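Local atomic coordinates of geranylgeranyl pyrophosphate synthase (Geoglobus acetivorans, PDB entry 5JFQ), a protein that builds geranylgeranyl diphosphate, with some farnesyl diphosphate, by adding isopentenyl diphosphate units stepwise to dimethylallyl diphosphate with the help of magnesium. Residues Ser126-Glu131 against Val189-Asp194. Residues are numbered along the deposited sequence; the frame is centred on the assembly and turned at random.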
ATOM      1  N   SER B 126     -11.160 -11.978  -9.490  1.00 45.65           N
ATOM      2  CA  SER B 126     -12.251 -11.711 -10.415  1.00 49.26           C
ATOM      3  C   SER B 126     -12.481 -12.879 -11.370  1.00 49.00           C
ATOM      4  O   SER B 126     -11.538 -13.533 -11.824  1.00 48.67           O
ATOM      5  CB  SER B 126     -11.977 -10.434 -11.204  1.00 47.59           C
ATOM      6  OG  SER B 126     -12.210  -9.293 -10.398  1.00 51.15           O
ATOM      7  N   ASP B 127     -13.756 -13.140 -11.664  1.00 48.10           N
ATOM      8  CA  ASP B 127     -14.153 -14.089 -12.697  1.00 50.06           C
ATOM      9  C   ASP B 127     -14.145 -13.366 -14.036  1.00 50.39           C
ATOM     10  O   ASP B 127     -15.169 -12.888 -14.535  1.00 54.07           O
ATOM     11  CB  ASP B 127     -15.523 -14.672 -12.393  1.00 58.59           C
ATOM     12  CG  ASP B 127     -16.076 -15.490 -13.543  1.00 63.79           C
ATOM     13  OD1 ASP B 127     -15.289 -16.033 -14.366  1.00 64.86           O
ATOM     14  OD2 ASP B 127     -17.316 -15.571 -13.621  1.00 68.63           O
ATOM     15  N   ALA B 128     -12.956 -13.271 -14.619  1.00 43.66           N
ATOM     16  CA  ALA B 128     -12.793 -12.610 -15.901  1.00 46.35           C
ATOM     17  C   ALA B 128     -11.527 -13.144 -16.553  1.00 48.36           C
ATOM     18  O   ALA B 128     -10.699 -13.771 -15.876  1.00 45.62           O
ATOM     19  CB  ALA B 128     -12.738 -11.080 -15.732  1.00 51.85           C
ATOM     20  N   PRO B 129     -11.367 -12.946 -17.863  1.00 50.23           N
ATOM     21  CA  PRO B 129     -10.122 -13.345 -18.549  1.00 50.64           C
ATOM     22  C   PRO B 129      -8.902 -12.866 -17.786  1.00 49.19           C
ATOM     23  O   PRO B 129      -8.823 -11.685 -17.433  1.00 52.63           O
ATOM     24  CB  PRO B 129     -10.227 -12.629 -19.902  1.00 51.24           C
ATOM     25  CG  PRO B 129     -11.677 -12.401 -20.112  1.00 49.67           C
ATOM     26  CD  PRO B 129     -12.340 -12.319 -18.777  1.00 47.25           C
ATOM     27  N   PRO B 130      -7.915 -13.734 -17.542  1.00 51.63           N
ATOM     28  CA  PRO B 130      -6.791 -13.330 -16.662  1.00 49.84           C
ATOM     29  C   PRO B 130      -5.995 -12.165 -17.221  1.00 49.92           C
ATOM     30  O   PRO B 130      -5.639 -11.236 -16.487  1.00 50.92           O
ATOM     31  CB  PRO B 130      -5.947 -14.609 -16.565  1.00 49.52           C
ATOM     32  CG  PRO B 130      -6.856 -15.720 -17.099  1.00 42.49           C
ATOM     33  CD  PRO B 130      -7.733 -15.079 -18.101  1.00 39.72           C
ATOM     34  N   GLU B 131      -5.678 -12.230 -18.507  1.00 48.43           N
ATOM     35  CA  GLU B 131      -5.252 -11.132 -19.369  1.00 47.49           C
ATOM     36  C   GLU B 131      -5.878  -9.795 -18.980  1.00 51.31           C
ATOM     37  O   GLU B 131      -5.193  -8.762 -18.950  1.00 48.79           O
ATOM     38  CB  GLU B 131      -5.640 -11.521 -20.790  1.00 50.85           C
ATOM     39  CG  GLU B 131      -6.939 -12.401 -20.692  1.00 56.25           C
ATOM     40  CD  GLU B 131      -7.418 -13.000 -21.978  1.00 51.09           C
ATOM     41  OE1 GLU B 131      -7.557 -12.277 -22.987  1.00 65.08           O
ATOM     42  OE2 GLU B 131      -7.664 -14.228 -21.975  1.00 70.36           O
ATOM     43  N   VAL B 189     -12.587  -2.906 -18.656  1.00 54.27           N
ATOM     44  CA  VAL B 189     -11.303  -3.583 -18.709  1.00 54.40           C
ATOM     45  C   VAL B 189     -11.484  -5.066 -18.455  1.00 53.86           C
ATOM     46  O   VAL B 189     -10.921  -5.904 -19.168  1.00 55.25           O
ATOM     47  CB  VAL B 189     -10.322  -2.968 -17.705  1.00 53.82           C
ATOM     48  CG1 VAL B 189      -8.959  -3.633 -17.845  1.00 50.26           C
ATOM     49  CG2 VAL B 189     -10.228  -1.480 -17.926  1.00 56.67           C
ATOM     50  N   LEU B 190     -12.281  -5.409 -17.437  1.00 49.42           N
ATOM     51  CA  LEU B 190     -12.410  -6.801 -17.022  1.00 54.71           C
ATOM     52  C   LEU B 190     -13.043  -7.661 -18.115  1.00 58.18           C
ATOM     53  O   LEU B 190     -12.666  -8.822 -18.293  1.00 55.26           O
ATOM     54  CB  LEU B 190     -13.218  -6.884 -15.725  1.00 54.38           C
ATOM     55  CG  LEU B 190     -12.400  -6.588 -14.461  1.00 50.92           C
ATOM     56  CD1 LEU B 190     -13.239  -6.541 -13.186  1.00 40.56           C
ATOM     57  CD2 LEU B 190     -11.292  -7.615 -14.333  1.00 48.83           C
ATOM     58  N   PHE B 191     -13.990  -7.103 -18.866  1.00 60.35           N
ATOM     59  CA  PHE B 191     -14.758  -7.838 -19.863  1.00 55.86           C
ATOM     60  C   PHE B 191     -14.437  -7.380 -21.277  1.00 58.15           C
ATOM     61  O   PHE B 191     -15.309  -7.357 -22.142  1.00 61.30           O
ATOM     62  CB  PHE B 191     -16.244  -7.703 -19.568  1.00 50.50           C
ATOM     63  CG  PHE B 191     -16.557  -7.945 -18.146  1.00 55.32           C
ATOM     64  CD1 PHE B 191     -15.893  -8.942 -17.453  1.00 56.70           C
ATOM     65  CD2 PHE B 191     -17.462  -7.162 -17.476  1.00 59.65           C
ATOM     66  CE1 PHE B 191     -16.144  -9.178 -16.119  1.00 57.84           C
ATOM     67  CE2 PHE B 191     -17.726  -7.389 -16.137  1.00 63.50           C
ATOM     68  CZ  PHE B 191     -17.058  -8.404 -15.457  1.00 62.29           C
ATOM     69  N   GLY B 192     -13.195  -6.976 -21.508  1.00 52.76           N
ATOM     70  CA  GLY B 192     -12.696  -6.865 -22.861  1.00 54.17           C
ATOM     71  C   GLY B 192     -13.462  -5.935 -23.771  1.00 59.93           C
ATOM     72  O   GLY B 192     -13.384  -6.086 -24.993  1.00 58.07           O
ATOM     73  N   LYS B 193     -14.191  -4.966 -23.226  1.00 64.46           N
ATOM     74  CA  LYS B 193     -14.667  -3.924 -24.119  1.00 64.30           C
ATOM     75  C   LYS B 193     -13.465  -3.141 -24.646  1.00 60.76           C
ATOM     76  O   LYS B 193     -12.351  -3.249 -24.129  1.00 63.26           O
ATOM     77  CB  LYS B 193     -15.684  -3.025 -23.412  1.00 59.71           C
ATOM     78  CG  LYS B 193     -16.696  -3.808 -22.580  1.00 59.94           C
ATOM     79  CD  LYS B 193     -17.266  -5.006 -23.346  1.00 53.53           C
ATOM     80  CE  LYS B 193     -18.485  -5.572 -22.634  1.00 57.92           C
ATOM     81  NZ  LYS B 193     -19.053  -6.771 -23.317  1.00 68.35           N
ATOM     82  N   ASP B 194     -13.681  -2.389 -25.714  1.00 64.40           N
ATOM     83  CA  ASP B 194     -12.555  -1.805 -26.427  1.00 70.28           C
ATOM     84  C   ASP B 194     -12.178  -0.434 -25.853  1.00 71.65           C
ATOM     85  O   ASP B 194     -12.785   0.070 -24.902  1.00 68.78           O
ATOM     86  CB  ASP B 194     -12.860  -1.717 -27.923  1.00 75.60           C
ATOM     87  CG  ASP B 194     -14.171  -1.019 -28.206  1.00 79.35           C
ATOM     88  OD1 ASP B 194     -14.152  -0.028 -28.972  1.00 82.76           O
ATOM     89  OD2 ASP B 194     -15.213  -1.464 -27.668  1.00 79.18           O
TER
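The ring of Phe191 meets Ala128 at its edge, close to the ring plane. Its CE1 atom lies 3.9 Å from Ala128 CB, and the backbone carbonyl of Asp127 approaches the same edge more loosely. On one face, Leu190 CB of the same segment stands 3.7 Å above the ring plane, offset toward the rim. CB of Phe191 points away from residues 126-131, but with CG anti to the carbonyl carbon (chi1 -47°) the ring comes back to them. Leu190 completes the apolar patch. Its two methyl branches divide the work: CD2 packs on Ala128 CB at 4.0 Å, and CD1 lies 4.1 Å from Ser126 OG. The hydroxyl is hydrogen-bonded to Leu123 O; toward the Leu190 methyl it makes only a packing contact. Ala128 CB also sits 3.4 Å from Leu190 O, and CD of the next residue, Pro129, lies 3.5 Å from that oxygen. Leu190 O accepts a hydrogen bond from Asn132 ND2, a side chain of helix 130-159. The contact joins the connection into helix 130-159, with Pro129 as its N-cap residue, to the C-terminal end of helix 165-190. It belongs to the mainly helical fold of this synthase and lies away from the probable substrate and magnesium sites. Nearby, Pro130 packs on Pro130 of the second subunit. Between the two segments themselves the chemistry is van der Waals contact without hydrogen bonds or salt bridges, consistent with a small contact made by fit and apolar packing, while the Asn132 bond supplies a polar tie beside the patch.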